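Local atomic coordinates of putative alpha-L-fucosidase (Bacteroides thetaiotaomicron, PDB entry 3EYP), a protein that is probably an alpha-L-fucosidase of glycoside hydrolase family 29, cleaving alpha-L-fucose from glycans, although its function remains unproven. Residues L83-Y88 with K102-R107; F26-N31 with F49-L54; A252-S257 with R288-L293. All blocks are in the same frame, centred on the assembly; numbering follows the deposited sequence.

Interaction 1: L83-Y88 with K102-R107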
ATOM      1  N   LEU A  83     -17.962 -14.195   6.565  1.00 37.71           N
ATOM      2  CA  LEU A  83     -18.763 -13.524   5.558  1.00 36.95           C
ATOM      3  C   LEU A  83     -19.174 -14.463   4.395  1.00 38.08           C
ATOM      4  O   LEU A  83     -19.868 -14.043   3.488  1.00 38.55           O
ATOM      5  CB  LEU A  83     -18.082 -12.250   5.017  1.00 37.64           C
ATOM      6  CG  LEU A  83     -18.060 -11.023   5.950  1.00 40.47           C
ATOM      7  CD1 LEU A  83     -17.662  -9.758   5.154  1.00 43.62           C
ATOM      8  CD2 LEU A  83     -19.456 -10.829   6.548  1.00 41.82           C
ATOM      9  N   TRP A  84     -18.725 -15.716   4.489  1.00 38.29           N
ATOM     10  CA  TRP A  84     -19.041 -16.762   3.480  1.00 38.04           C
ATOM     11  C   TRP A  84     -19.550 -17.976   4.294  1.00 38.93           C
ATOM     12  O   TRP A  84     -19.154 -18.135   5.494  1.00 37.53           O
ATOM     13  CB  TRP A  84     -17.821 -17.097   2.550  1.00 37.28           C
ATOM     14  CG  TRP A  84     -16.798 -18.025   3.133  1.00 38.14           C
ATOM     15  CD1 TRP A  84     -16.622 -19.354   2.832  1.00 39.61           C
ATOM     16  CD2 TRP A  84     -15.890 -17.742   4.203  1.00 42.02           C
ATOM     17  NE1 TRP A  84     -15.655 -19.902   3.619  1.00 40.07           N
ATOM     18  CE2 TRP A  84     -15.202 -18.944   4.493  1.00 40.89           C
ATOM     19  CE3 TRP A  84     -15.603 -16.592   4.951  1.00 37.68           C
ATOM     20  CZ2 TRP A  84     -14.211 -19.018   5.452  1.00 40.83           C
ATOM     21  CZ3 TRP A  84     -14.648 -16.672   5.904  1.00 40.00           C
ATOM     22  CH2 TRP A  84     -13.961 -17.895   6.165  1.00 38.68           C
ATOM     23  N   PRO A  85     -20.437 -18.797   3.692  1.00 40.08           N
ATOM     24  CA  PRO A  85     -21.004 -20.003   4.341  1.00 40.93           C
ATOM     25  C   PRO A  85     -19.995 -21.170   4.415  1.00 41.60           C
ATOM     26  O   PRO A  85     -20.101 -22.201   3.719  1.00 40.60           O
ATOM     27  CB  PRO A  85     -22.233 -20.346   3.469  1.00 42.24           C
ATOM     28  CG  PRO A  85     -21.919 -19.851   2.108  1.00 42.47           C
ATOM     29  CD  PRO A  85     -20.965 -18.614   2.324  1.00 40.27           C
ATOM     30  N   SER A  86     -18.966 -20.955   5.222  1.00 39.98           N
ATOM     31  CA  SER A  86     -17.931 -21.981   5.450  1.00 40.45           C
ATOM     32  C   SER A  86     -18.556 -23.280   5.927  1.00 39.05           C
ATOM     33  O   SER A  86     -19.527 -23.285   6.675  1.00 39.18           O
ATOM     34  CB  SER A  86     -16.872 -21.523   6.470  1.00 40.34           C
ATOM     35  OG  SER A  86     -15.997 -22.558   6.732  1.00 39.07           O
ATOM     36  N   LYS A  87     -17.966 -24.369   5.488  1.00 39.51           N
ATOM     37  CA  LYS A  87     -18.390 -25.725   5.948  1.00 39.70           C
ATOM     38  C   LYS A  87     -17.904 -26.015   7.314  1.00 40.08           C
ATOM     39  O   LYS A  87     -18.188 -27.092   7.862  1.00 40.31           O
ATOM     40  CB  LYS A  87     -17.916 -26.807   4.983  1.00 39.87           C
ATOM     41  CG  LYS A  87     -18.445 -26.635   3.613  1.00 43.25           C
ATOM     42  CD  LYS A  87     -17.929 -27.732   2.640  1.00 47.05           C
ATOM     43  CE  LYS A  87     -16.374 -27.722   2.464  1.00 49.80           C
ATOM     44  NZ  LYS A  87     -15.818 -26.458   1.791  1.00 49.12           N
ATOM     45  N   TYR A  88     -17.125 -25.092   7.899  1.00 38.97           N
ATOM     46  CA  TYR A  88     -16.354 -25.416   9.089  1.00 39.18           C
ATOM     47  C   TYR A  88     -16.734 -24.694  10.379  1.00 38.42           C
ATOM     48  O   TYR A  88     -16.112 -24.885  11.411  1.00 39.25           O
ATOM     49  CB  TYR A  88     -14.841 -25.250   8.814  1.00 39.34           C
ATOM     50  CG  TYR A  88     -14.392 -26.249   7.748  1.00 40.97           C
ATOM     51  CD1 TYR A  88     -14.142 -27.558   8.060  1.00 41.68           C
ATOM     52  CD2 TYR A  88     -14.320 -25.875   6.418  1.00 41.60           C
ATOM     53  CE1 TYR A  88     -13.801 -28.482   7.060  1.00 42.30           C
ATOM     54  CE2 TYR A  88     -14.003 -26.764   5.429  1.00 43.07           C
ATOM     55  CZ  TYR A  88     -13.735 -28.070   5.752  1.00 43.49           C
ATOM     56  OH  TYR A  88     -13.380 -28.947   4.741  1.00 43.94           O
ATOM     57  N   LYS A 102     -28.869 -17.654   3.255  1.00 41.26           N
ATOM     58  CA  LYS A 102     -28.481 -18.223   1.981  1.00 41.84           C
ATOM     59  C   LYS A 102     -27.514 -17.349   1.156  1.00 40.91           C
ATOM     60  O   LYS A 102     -27.235 -17.649   0.001  1.00 42.20           O
ATOM     61  CB  LYS A 102     -29.752 -18.618   1.191  1.00 42.93           C
ATOM     62  CG  LYS A 102     -30.632 -19.588   1.995  1.00 46.44           C
ATOM     63  CD  LYS A 102     -31.888 -19.986   1.210  1.00 54.55           C
ATOM     64  CE  LYS A 102     -33.096 -20.465   2.098  1.00 55.61           C
ATOM     65  NZ  LYS A 102     -34.266 -19.491   2.099  1.00 60.06           N
ATOM     66  N   GLY A 103     -26.939 -16.349   1.800  1.00 39.67           N
ATOM     67  CA  GLY A 103     -26.049 -15.398   1.133  1.00 39.13           C
ATOM     68  C   GLY A 103     -24.576 -15.767   1.270  1.00 39.44           C
ATOM     69  O   GLY A 103     -24.178 -16.670   2.039  1.00 40.29           O
ATOM     70  N   ASP A 104     -23.779 -15.031   0.531  1.00 39.08           N
ATOM     71  CA  ASP A 104     -22.309 -15.168   0.540  1.00 38.32           C
ATOM     72  C   ASP A 104     -21.700 -13.859   0.090  1.00 37.75           C
ATOM     73  O   ASP A 104     -21.695 -13.505  -1.069  1.00 37.37           O
ATOM     74  CB  ASP A 104     -21.911 -16.350  -0.339  1.00 37.96           C
ATOM     75  CG  ASP A 104     -20.399 -16.649  -0.333  1.00 38.70           C
ATOM     76  OD1 ASP A 104     -19.580 -15.792   0.100  1.00 37.95           O
ATOM     77  OD2 ASP A 104     -20.044 -17.731  -0.830  1.00 37.50           O
ATOM     78  N   VAL A 105     -21.256 -13.097   1.065  1.00 38.21           N
ATOM     79  CA  VAL A 105     -20.704 -11.783   0.791  1.00 37.89           C
ATOM     80  C   VAL A 105     -19.344 -11.897   0.064  1.00 37.09           C
ATOM     81  O   VAL A 105     -19.088 -11.144  -0.876  1.00 37.88           O
ATOM     82  CB  VAL A 105     -20.588 -10.906   2.060  1.00 37.22           C
ATOM     83  CG1 VAL A 105     -20.109  -9.554   1.668  1.00 36.57           C
ATOM     84  CG2 VAL A 105     -21.968 -10.800   2.775  1.00 38.25           C
ATOM     85  N   VAL A 106     -18.568 -12.890   0.425  1.00 36.80           N
ATOM     86  CA  VAL A 106     -17.268 -13.127  -0.245  1.00 37.88           C
ATOM     87  C   VAL A 106     -17.518 -13.382  -1.762  1.00 38.31           C
ATOM     88  O   VAL A 106     -16.900 -12.774  -2.609  1.00 39.77           O
ATOM     89  CB  VAL A 106     -16.385 -14.205   0.396  1.00 38.24           C
ATOM     90  CG1 VAL A 106     -15.070 -14.300  -0.343  1.00 37.57           C
ATOM     91  CG2 VAL A 106     -16.014 -13.836   1.902  1.00 35.73           C
ATOM     92  N   ARG A 107     -18.498 -14.211  -2.052  1.00 39.07           N
ATOM     93  CA  ARG A 107     -18.944 -14.479  -3.431  1.00 38.54           C
ATOM     94  C   ARG A 107     -19.264 -13.177  -4.172  1.00 39.03           C
ATOM     95  O   ARG A 107     -18.711 -12.903  -5.203  1.00 40.65           O
ATOM     96  CB  ARG A 107     -20.182 -15.370  -3.458  1.00 39.99           C
ATOM     97  CG  ARG A 107     -20.572 -15.977  -4.832  1.00 39.80           C
ATOM     98  CD  ARG A 107     -19.412 -16.628  -5.599  1.00 42.84           C
ATOM     99  NE  ARG A 107     -19.041 -17.898  -4.968  1.00 42.68           N
ATOM    100  CZ  ARG A 107     -17.887 -18.522  -5.134  1.00 45.63           C
ATOM    101  NH1 ARG A 107     -16.973 -18.040  -5.945  1.00 47.21           N
ATOM    102  NH2 ARG A 107     -17.646 -19.656  -4.501  1.00 42.70           N
TER

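Interaction 2: F26-N31 with F49-L54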
ATOM      1  N   PHE A  26     -11.937  -3.066   2.971  1.00 36.77           N
ATOM      2  CA  PHE A  26     -13.381  -3.055   3.211  1.00 35.85           C
ATOM      3  C   PHE A  26     -13.626  -3.802   4.493  1.00 36.92           C
ATOM      4  O   PHE A  26     -13.681  -5.042   4.511  1.00 36.88           O
ATOM      5  CB  PHE A  26     -14.183  -3.726   2.093  1.00 37.49           C
ATOM      6  CG  PHE A  26     -14.194  -2.961   0.789  1.00 35.34           C
ATOM      7  CD1 PHE A  26     -14.558  -1.662   0.754  1.00 40.11           C
ATOM      8  CD2 PHE A  26     -13.852  -3.592  -0.395  1.00 35.54           C
ATOM      9  CE1 PHE A  26     -14.562  -0.967  -0.411  1.00 38.92           C
ATOM     10  CE2 PHE A  26     -13.860  -2.896  -1.582  1.00 37.73           C
ATOM     11  CZ  PHE A  26     -14.184  -1.588  -1.592  1.00 36.78           C
ATOM     12  N   HIS A  27     -13.722  -3.044   5.580  1.00 35.39           N
ATOM     13  CA  HIS A  27     -14.009  -3.587   6.894  1.00 35.16           C
ATOM     14  C   HIS A  27     -15.542  -3.614   7.089  1.00 36.45           C
ATOM     15  O   HIS A  27     -16.188  -2.579   7.214  1.00 38.06           O
ATOM     16  CB  HIS A  27     -13.394  -2.769   8.029  1.00 35.45           C
ATOM     17  CG  HIS A  27     -11.978  -3.123   8.328  1.00 36.83           C
ATOM     18  ND1 HIS A  27     -10.960  -2.848   7.444  1.00 36.00           N
ATOM     19  CD2 HIS A  27     -11.407  -3.775   9.381  1.00 38.96           C
ATOM     20  CE1 HIS A  27      -9.821  -3.309   7.940  1.00 41.84           C
ATOM     21  NE2 HIS A  27     -10.056  -3.865   9.116  1.00 38.84           N
ATOM     22  N   PHE A  28     -16.053  -4.830   7.048  1.00 36.32           N
ATOM     23  CA  PHE A  28     -17.495  -5.112   7.067  1.00 36.61           C
ATOM     24  C   PHE A  28     -17.734  -6.474   7.706  1.00 36.34           C
ATOM     25  O   PHE A  28     -17.003  -7.468   7.480  1.00 36.52           O
ATOM     26  CB  PHE A  28     -18.015  -5.071   5.641  1.00 38.18           C
ATOM     27  CG  PHE A  28     -19.510  -5.322   5.476  1.00 37.25           C
ATOM     28  CD1 PHE A  28     -20.452  -4.391   5.961  1.00 34.83           C
ATOM     29  CD2 PHE A  28     -19.932  -6.379   4.676  1.00 39.53           C
ATOM     30  CE1 PHE A  28     -21.796  -4.574   5.729  1.00 36.22           C
ATOM     31  CE2 PHE A  28     -21.305  -6.597   4.438  1.00 41.16           C
ATOM     32  CZ  PHE A  28     -22.236  -5.720   4.957  1.00 38.52           C
ATOM     33  N   GLY A  29     -18.753  -6.494   8.518  1.00 36.04           N
ATOM     34  CA  GLY A  29     -19.153  -7.728   9.162  1.00 36.91           C
ATOM     35  C   GLY A  29     -20.192  -7.533  10.231  1.00 37.93           C
ATOM     36  O   GLY A  29     -20.978  -6.601  10.218  1.00 37.74           O
ATOM     37  N   ILE A  30     -20.148  -8.435  11.199  1.00 38.12           N
ATOM     38  CA  ILE A  30     -21.161  -8.430  12.251  1.00 37.68           C
ATOM     39  C   ILE A  30     -21.009  -7.170  13.128  1.00 37.40           C
ATOM     40  O   ILE A  30     -21.984  -6.610  13.621  1.00 36.16           O
ATOM     41  CB  ILE A  30     -21.142  -9.783  13.078  1.00 37.78           C
ATOM     42  CG1 ILE A  30     -22.407  -9.895  13.931  1.00 39.66           C
ATOM     43  CG2 ILE A  30     -19.856  -9.937  13.904  1.00 38.00           C
ATOM     44  CD1 ILE A  30     -22.633 -11.350  14.342  1.00 39.66           C
ATOM     45  N   ASN A  31     -19.782  -6.716  13.298  1.00 37.25           N
ATOM     46  CA  ASN A  31     -19.557  -5.485  14.105  1.00 37.21           C
ATOM     47  C   ASN A  31     -20.395  -4.282  13.635  1.00 37.56           C
ATOM     48  O   ASN A  31     -20.828  -3.423  14.410  1.00 38.79           O
ATOM     49  CB  ASN A  31     -18.088  -5.008  14.099  1.00 37.80           C
ATOM     50  CG  ASN A  31     -17.124  -5.912  14.823  1.00 36.43           C
ATOM     51  OD1 ASN A  31     -17.474  -6.853  15.495  1.00 37.20           O
ATOM     52  ND2 ASN A  31     -15.827  -5.564  14.706  1.00 37.92           N
ATOM     53  N   PHE A  49     -26.859  -9.915  11.575  1.00 39.01           N
ATOM     54  CA  PHE A  49     -26.212  -9.551  10.325  1.00 38.87           C
ATOM     55  C   PHE A  49     -27.257  -9.560   9.238  1.00 39.20           C
ATOM     56  O   PHE A  49     -27.785 -10.569   8.826  1.00 40.22           O
ATOM     57  CB  PHE A  49     -25.028 -10.478   9.969  1.00 38.46           C
ATOM     58  CG  PHE A  49     -24.323 -10.097   8.690  1.00 39.79           C
ATOM     59  CD1 PHE A  49     -23.308  -9.153   8.705  1.00 39.40           C
ATOM     60  CD2 PHE A  49     -24.694 -10.631   7.469  1.00 40.25           C
ATOM     61  CE1 PHE A  49     -22.622  -8.777   7.563  1.00 40.45           C
ATOM     62  CE2 PHE A  49     -24.017 -10.242   6.291  1.00 37.33           C
ATOM     63  CZ  PHE A  49     -22.963  -9.328   6.348  1.00 40.53           C
ATOM     64  N   ASN A  50     -27.511  -8.366   8.739  1.00 39.63           N
ATOM     65  CA  ASN A  50     -28.613  -8.154   7.877  1.00 38.78           C
ATOM     66  C   ASN A  50     -28.556  -6.886   7.023  1.00 39.72           C
ATOM     67  O   ASN A  50     -29.416  -6.020   7.167  1.00 40.73           O
ATOM     68  CB  ASN A  50     -29.888  -8.090   8.745  1.00 39.64           C
ATOM     69  CG  ASN A  50     -31.113  -8.313   7.953  1.00 40.39           C
ATOM     70  OD1 ASN A  50     -31.077  -8.933   6.889  1.00 46.61           O
ATOM     71  ND2 ASN A  50     -32.224  -7.811   8.449  1.00 45.88           N
ATOM     72  N   PRO A  51     -27.601  -6.809   6.089  1.00 40.63           N
ATOM     73  CA  PRO A  51     -27.562  -5.640   5.191  1.00 41.12           C
ATOM     74  C   PRO A  51     -28.756  -5.588   4.286  1.00 41.87           C
ATOM     75  O   PRO A  51     -29.245  -6.610   3.881  1.00 42.81           O
ATOM     76  CB  PRO A  51     -26.300  -5.847   4.393  1.00 40.51           C
ATOM     77  CG  PRO A  51     -26.008  -7.345   4.503  1.00 41.48           C
ATOM     78  CD  PRO A  51     -26.478  -7.735   5.856  1.00 40.28           C
ATOM     79  N   THR A  52     -29.220  -4.385   4.007  1.00 42.33           N
ATOM     80  CA  THR A  52     -30.552  -4.226   3.402  1.00 43.49           C
ATOM     81  C   THR A  52     -30.537  -3.846   1.952  1.00 43.02           C
ATOM     82  O   THR A  52     -31.535  -3.998   1.262  1.00 43.60           O
ATOM     83  CB  THR A  52     -31.417  -3.299   4.206  1.00 43.71           C
ATOM     84  OG1 THR A  52     -30.763  -2.026   4.428  1.00 45.48           O
ATOM     85  CG2 THR A  52     -31.768  -4.017   5.579  1.00 45.70           C
ATOM     86  N   ALA A  53     -29.379  -3.454   1.467  1.00 40.91           N
ATOM     87  CA  ALA A  53     -29.263  -3.059   0.078  1.00 40.40           C
ATOM     88  C   ALA A  53     -27.856  -3.279  -0.451  1.00 38.89           C
ATOM     89  O   ALA A  53     -27.321  -2.443  -1.159  1.00 38.45           O
ATOM     90  CB  ALA A  53     -29.665  -1.569  -0.106  1.00 39.94           C
ATOM     91  N   LEU A  54     -27.305  -4.422  -0.078  1.00 39.11           N
ATOM     92  CA  LEU A  54     -25.886  -4.740  -0.332  1.00 40.64           C
ATOM     93  C   LEU A  54     -25.614  -4.822  -1.824  1.00 40.76           C
ATOM     94  O   LEU A  54     -26.352  -5.446  -2.607  1.00 41.26           O
ATOM     95  CB  LEU A  54     -25.474  -6.054   0.345  1.00 39.82           C
ATOM     96  CG  LEU A  54     -24.088  -6.588  -0.025  1.00 43.17           C
ATOM     97  CD1 LEU A  54     -23.037  -5.855   0.881  1.00 45.72           C
ATOM     98  CD2 LEU A  54     -23.912  -8.106   0.111  1.00 45.54           C
TER

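Interaction 3: A252-S257 with R288-L293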
ATOM      1  N   ALA A 252       7.266  -2.008   3.081  1.00 38.41           N
ATOM      2  CA  ALA A 252       6.162  -1.516   3.928  1.00 38.82           C
ATOM      3  C   ALA A 252       4.866  -1.302   3.169  1.00 39.46           C
ATOM      4  O   ALA A 252       4.789  -0.625   2.117  1.00 40.38           O
ATOM      5  CB  ALA A 252       6.549  -0.210   4.650  1.00 37.68           C
ATOM      6  N   GLU A 253       3.797  -1.784   3.800  1.00 40.23           N
ATOM      7  CA  GLU A 253       2.415  -1.453   3.377  1.00 39.34           C
ATOM      8  C   GLU A 253       1.707  -0.575   4.432  1.00 38.66           C
ATOM      9  O   GLU A 253       1.645  -0.904   5.585  1.00 39.02           O
ATOM     10  CB  GLU A 253       1.633  -2.741   3.129  1.00 40.25           C
ATOM     11  CG  GLU A 253       0.304  -2.533   2.330  1.00 40.69           C
ATOM     12  CD  GLU A 253      -0.529  -3.803   2.323  1.00 43.39           C
ATOM     13  OE1 GLU A 253      -0.548  -4.528   1.314  1.00 39.23           O
ATOM     14  OE2 GLU A 253      -1.119  -4.108   3.348  1.00 40.12           O
ATOM     15  N   THR A 254       1.245   0.602   4.013  1.00 37.96           N
ATOM     16  CA  THR A 254       0.729   1.602   4.911  1.00 38.56           C
ATOM     17  C   THR A 254      -0.790   1.575   4.924  1.00 38.95           C
ATOM     18  O   THR A 254      -1.435   1.898   3.936  1.00 39.66           O
ATOM     19  CB  THR A 254       1.191   3.044   4.490  1.00 38.59           C
ATOM     20  OG1 THR A 254       2.640   3.058   4.449  1.00 40.14           O
ATOM     21  CG2 THR A 254       0.715   4.100   5.448  1.00 38.21           C
ATOM     22  N   ASP A 255      -1.324   1.221   6.067  1.00 38.89           N
ATOM     23  CA  ASP A 255      -2.810   1.054   6.230  1.00 39.78           C
ATOM     24  C   ASP A 255      -3.439   2.130   7.053  1.00 39.84           C
ATOM     25  O   ASP A 255      -2.897   2.525   8.056  1.00 39.17           O
ATOM     26  CB  ASP A 255      -3.181  -0.309   6.765  1.00 39.66           C
ATOM     27  CG  ASP A 255      -2.768  -0.547   8.200  1.00 45.20           C
ATOM     28  OD1 ASP A 255      -1.616  -0.215   8.588  1.00 43.83           O
ATOM     29  OD2 ASP A 255      -3.603  -1.150   8.929  1.00 49.18           O
ATOM     30  N   VAL A 256      -4.610   2.604   6.603  1.00 39.26           N
ATOM     31  CA  VAL A 256      -5.302   3.661   7.310  1.00 39.36           C
ATOM     32  C   VAL A 256      -6.772   3.677   6.905  1.00 38.92           C
ATOM     33  O   VAL A 256      -7.158   3.243   5.818  1.00 39.99           O
ATOM     34  CB  VAL A 256      -4.606   5.054   7.040  1.00 39.65           C
ATOM     35  CG1 VAL A 256      -4.675   5.395   5.545  1.00 40.19           C
ATOM     36  CG2 VAL A 256      -5.180   6.154   7.850  1.00 41.59           C
ATOM     37  N   SER A 257      -7.585   4.069   7.831  1.00 37.41           N
ATOM     38  CA  SER A 257      -8.978   4.294   7.556  1.00 37.61           C
ATOM     39  C   SER A 257      -9.298   5.708   7.058  1.00 38.88           C
ATOM     40  O   SER A 257      -8.740   6.732   7.461  1.00 39.08           O
ATOM     41  CB  SER A 257      -9.837   3.969   8.791  1.00 37.84           C
ATOM     42  OG  SER A 257     -11.212   3.850   8.435  1.00 37.33           O
ATOM     43  N   ARG A 288       6.502   7.742  -0.234  1.00 40.91           N
ATOM     44  CA  ARG A 288       7.612   7.312   0.581  1.00 40.53           C
ATOM     45  C   ARG A 288       7.871   5.821   0.448  1.00 40.52           C
ATOM     46  O   ARG A 288       7.937   5.077   1.416  1.00 40.75           O
ATOM     47  CB  ARG A 288       7.415   7.667   2.081  1.00 40.61           C
ATOM     48  CG  ARG A 288       7.240   9.132   2.411  1.00 40.06           C
ATOM     49  CD  ARG A 288       7.122   9.341   3.941  1.00 40.36           C
ATOM     50  NE  ARG A 288       7.178  10.762   4.243  1.00 42.32           N
ATOM     51  CZ  ARG A 288       7.065  11.270   5.459  1.00 41.98           C
ATOM     52  NH1 ARG A 288       6.860  10.478   6.489  1.00 45.06           N
ATOM     53  NH2 ARG A 288       7.159  12.577   5.633  1.00 44.27           N
ATOM     54  N   ASN A 289       7.915   5.372  -0.789  1.00 39.68           N
ATOM     55  CA  ASN A 289       8.406   4.047  -1.116  1.00 38.65           C
ATOM     56  C   ASN A 289       7.561   2.915  -0.516  1.00 38.46           C
ATOM     57  O   ASN A 289       8.058   1.868  -0.116  1.00 36.35           O
ATOM     58  CB  ASN A 289       9.890   3.880  -0.759  1.00 39.57           C
ATOM     59  CG  ASN A 289      10.480   2.579  -1.282  1.00 38.20           C
ATOM     60  OD1 ASN A 289      10.116   2.129  -2.357  1.00 42.75           O
ATOM     61  ND2 ASN A 289      11.407   1.988  -0.540  1.00 41.32           N
ATOM     62  N   SER A 290       6.264   3.182  -0.450  1.00 39.15           N
ATOM     63  CA  SER A 290       5.294   2.287   0.131  1.00 40.55           C
ATOM     64  C   SER A 290       4.042   2.213  -0.760  1.00 41.18           C
ATOM     65  O   SER A 290       4.073   2.589  -1.954  1.00 41.31           O
ATOM     66  CB  SER A 290       4.907   2.779   1.538  1.00 41.96           C
ATOM     67  OG  SER A 290       4.063   1.890   2.239  1.00 41.81           O
ATOM     68  N   VAL A 291       2.991   1.607  -0.202  1.00 39.14           N
ATOM     69  CA  VAL A 291       1.721   1.418  -0.914  1.00 38.88           C
ATOM     70  C   VAL A 291       0.628   1.771   0.110  1.00 39.85           C
ATOM     71  O   VAL A 291       0.754   1.486   1.326  1.00 39.79           O
ATOM     72  CB  VAL A 291       1.534  -0.057  -1.441  1.00 39.06           C
ATOM     73  CG1 VAL A 291       0.015  -0.392  -1.838  1.00 39.14           C
ATOM     74  CG2 VAL A 291       2.487  -0.422  -2.607  1.00 37.85           C
ATOM     75  N   LEU A 292      -0.414   2.424  -0.372  1.00 39.28           N
ATOM     76  CA  LEU A 292      -1.516   2.903   0.495  1.00 38.98           C
ATOM     77  C   LEU A 292      -2.737   1.985   0.452  1.00 39.24           C
ATOM     78  O   LEU A 292      -3.291   1.713  -0.596  1.00 39.92           O
ATOM     79  CB  LEU A 292      -1.890   4.324   0.119  1.00 39.09           C
ATOM     80  CG  LEU A 292      -3.116   4.991   0.792  1.00 41.67           C
ATOM     81  CD1 LEU A 292      -2.975   4.976   2.338  1.00 38.97           C
ATOM     82  CD2 LEU A 292      -3.387   6.457   0.249  1.00 39.64           C
ATOM     83  N   LEU A 293      -3.051   1.437   1.610  1.00 38.60           N
ATOM     84  CA  LEU A 293      -4.208   0.557   1.846  1.00 38.80           C
ATOM     85  C   LEU A 293      -5.185   1.394   2.650  1.00 38.76           C
ATOM     86  O   LEU A 293      -4.983   1.710   3.814  1.00 40.83           O
ATOM     87  CB  LEU A 293      -3.794  -0.737   2.578  1.00 39.44           C
ATOM     88  CG  LEU A 293      -4.910  -1.690   3.027  1.00 36.57           C
ATOM     89  CD1 LEU A 293      -5.782  -2.134   1.807  1.00 33.33           C
ATOM     90  CD2 LEU A 293      -4.325  -2.964   3.772  1.00 34.45           C
TER
HETATM   91  O   HOH W   1       9.002   0.086   2.096  1.00 38.47           O

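Interaction 1: L83-Y88 with K102-R107
Leu-83 and Val-105 supply the backbone hydrogen bond between the two segments: Val-105 N donates to Leu-83 O at 2.9 Å. The bond is bent, with an N-H...O angle of 136°.

A second polar group, the carboxylate of Asp-104, is turned to the start of the helix because its CG is anti to the backbone N (chi1 -176°). Asp-104 OD1 accepts from Arg-107 N at 2.9 Å, an almost straight bond of 170° in which the N-H comes from well above the carboxylate plane. This is the N-cap of helix 105-116, which follows the long loop after strand 70-76. In the TIM barrel fold of this domain, the contact therefore binds a beta-alpha loop to the first turn of the helix it leads into. Asp-104 OD2 is hydrogen-bonded elsewhere, to Tyr-157 OH.

The carbon contacts begin on the flank of the same carboxylate. Asp-104 OD1 lies 3.3 Å from Trp-84 CB, and Pro-85, crossing the aspartate at about a right angle, brings its CD to 3.4 Å from Asp-104 CG.

Purely apolar packing falls to the two valines. Val-106 CG2 touches Trp-84 CB at 3.8 Å and Leu-83 CB at 4.1 Å, so that one methyl bridges neighbouring residues of the loop. Leu-83 CB also meets Val-105 CB at 4.1 Å. Trp-84 lies beside Val-106 and points the same way, but its indole leads off from the helix start: NE1 bonds to Glu-152 of helix 139-155, and Ser-86 CB covers part of one ring face.

Interaction 2: F26-N31 with F49-L54
Phe-28 and Phe-49 both carry CG anti to the backbone N (chi1 -179° in each), which extends the two side chains from two parts of one loop until they cross at about a right angle. The result is an offset edge-to-face pair, with ring centroids 5.5 Å apart and planes at 62°. Phe-49 presents its edge to the face of Phe-28, and the closest atoms are Phe-49 CZ and Phe-28 CE2 at 3.7 Å.

Two further residues of 49-54 close round the far end of the Phe-28 ring. Pro-51 CB sits at the ring edge, near its plane, 4.1 Å from Phe-28 CZ; Leu-54 CD1 approaches obliquely to 4.0 Å from Phe-28 CE2. Phe-49 is bounded in turn by Gly-29 O, which lies in the plane of its ring at the edge, 3.8 Å from CD1, while Pro-51 CD rests over one face, offset to the rim.

The contact is thus an aromatic and aliphatic cluster inside the loop that joins strand 22-26 to helix 56-65. Phe-28 N bonds to Thr-74 OG1 of strand 70-76, Leu-54 packs on Trp-59 of helix 56-65, and Phe-49 reaches Val-105 of helix 105-116.

Interaction 3: A252-S257 with R288-L293
Ala-252 meets Ser-290 at the start of the pairing. Ser-290 OG donates to Ala-252 O at 2.6 Å, approaching from 60° out of the carbonyl plane, and a water links Ala-252 N to Asn-289 O.

Glu-253 extends its chain across Leu-293, placing OE2 3.4 Å from Leu-293 CD2. Its carboxylate is held from beyond the two segments, OE1 by Trp-17 NE1 and OE2 by Trp-164 NE1.

Thr-254 is engaged through three atoms. Its N donates to Val-291 O at 2.9 Å, its O accepts from Leu-293 N at 2.9 Å, and its OG1 donates to Ser-290 OG at 2.9 Å. Ser-290 OG therefore accepts one bond and gives another, which fixes the direction of the short relay from Thr-254 to Ala-252.

At Asp-255 the backbone adds a CA-H...O contact, with CA 3.3 Å from Leu-293 O. The side chain takes the crowded position between N and carbonyl carbon (chi1 69°) and leads away from the neighbouring strand; OD2 is hydrogen-bonded to a bound glycerol.

Val-256 N donates to the same Leu-293 O at 3.0 Å, and its CG1 packs obliquely on Leu-292 CD1 at 3.7 Å.

The strand axes run in the same sense at 30°. Glu-253, Asp-255, Val-291 and Leu-293 share one sheet face, where Leu-293 touches Trp-164 and Phe-25 of other strands of the sheet; Thr-254 and Leu-292 occupy the other. With helix 275-283 between the strands in sequence, this is a beta-alpha-beta crossover of a TIM barrel, in which strand 291-295 lies between strand 253-257 and the first strand, 22-26.

Interactions 1 and 2 form one continuous packed region, their centres 13 Å apart. Leu-83 is the main joint: its CD1 lies 3.3 Å from Phe-28 O and its CD2 3.8 Å from Phe-49 CZ, while Val-105 CG2 comes within 4.0 Å of Phe-49 CZ. Interaction 3 stands apart, with its centre 29 Å from that of interaction 1 and 25 Å from that of interaction 2; its nearest atoms are about 15 Å and 6 Å away. A possible pocket relates interactions 2 and 3: His-27 NE2 and Asp-255 OD2, 7.0 Å apart, each hydrogen-bond to bound glycerol, probably from the crystallisation liquor, consistent with a sugar-binding cleft in the barrel.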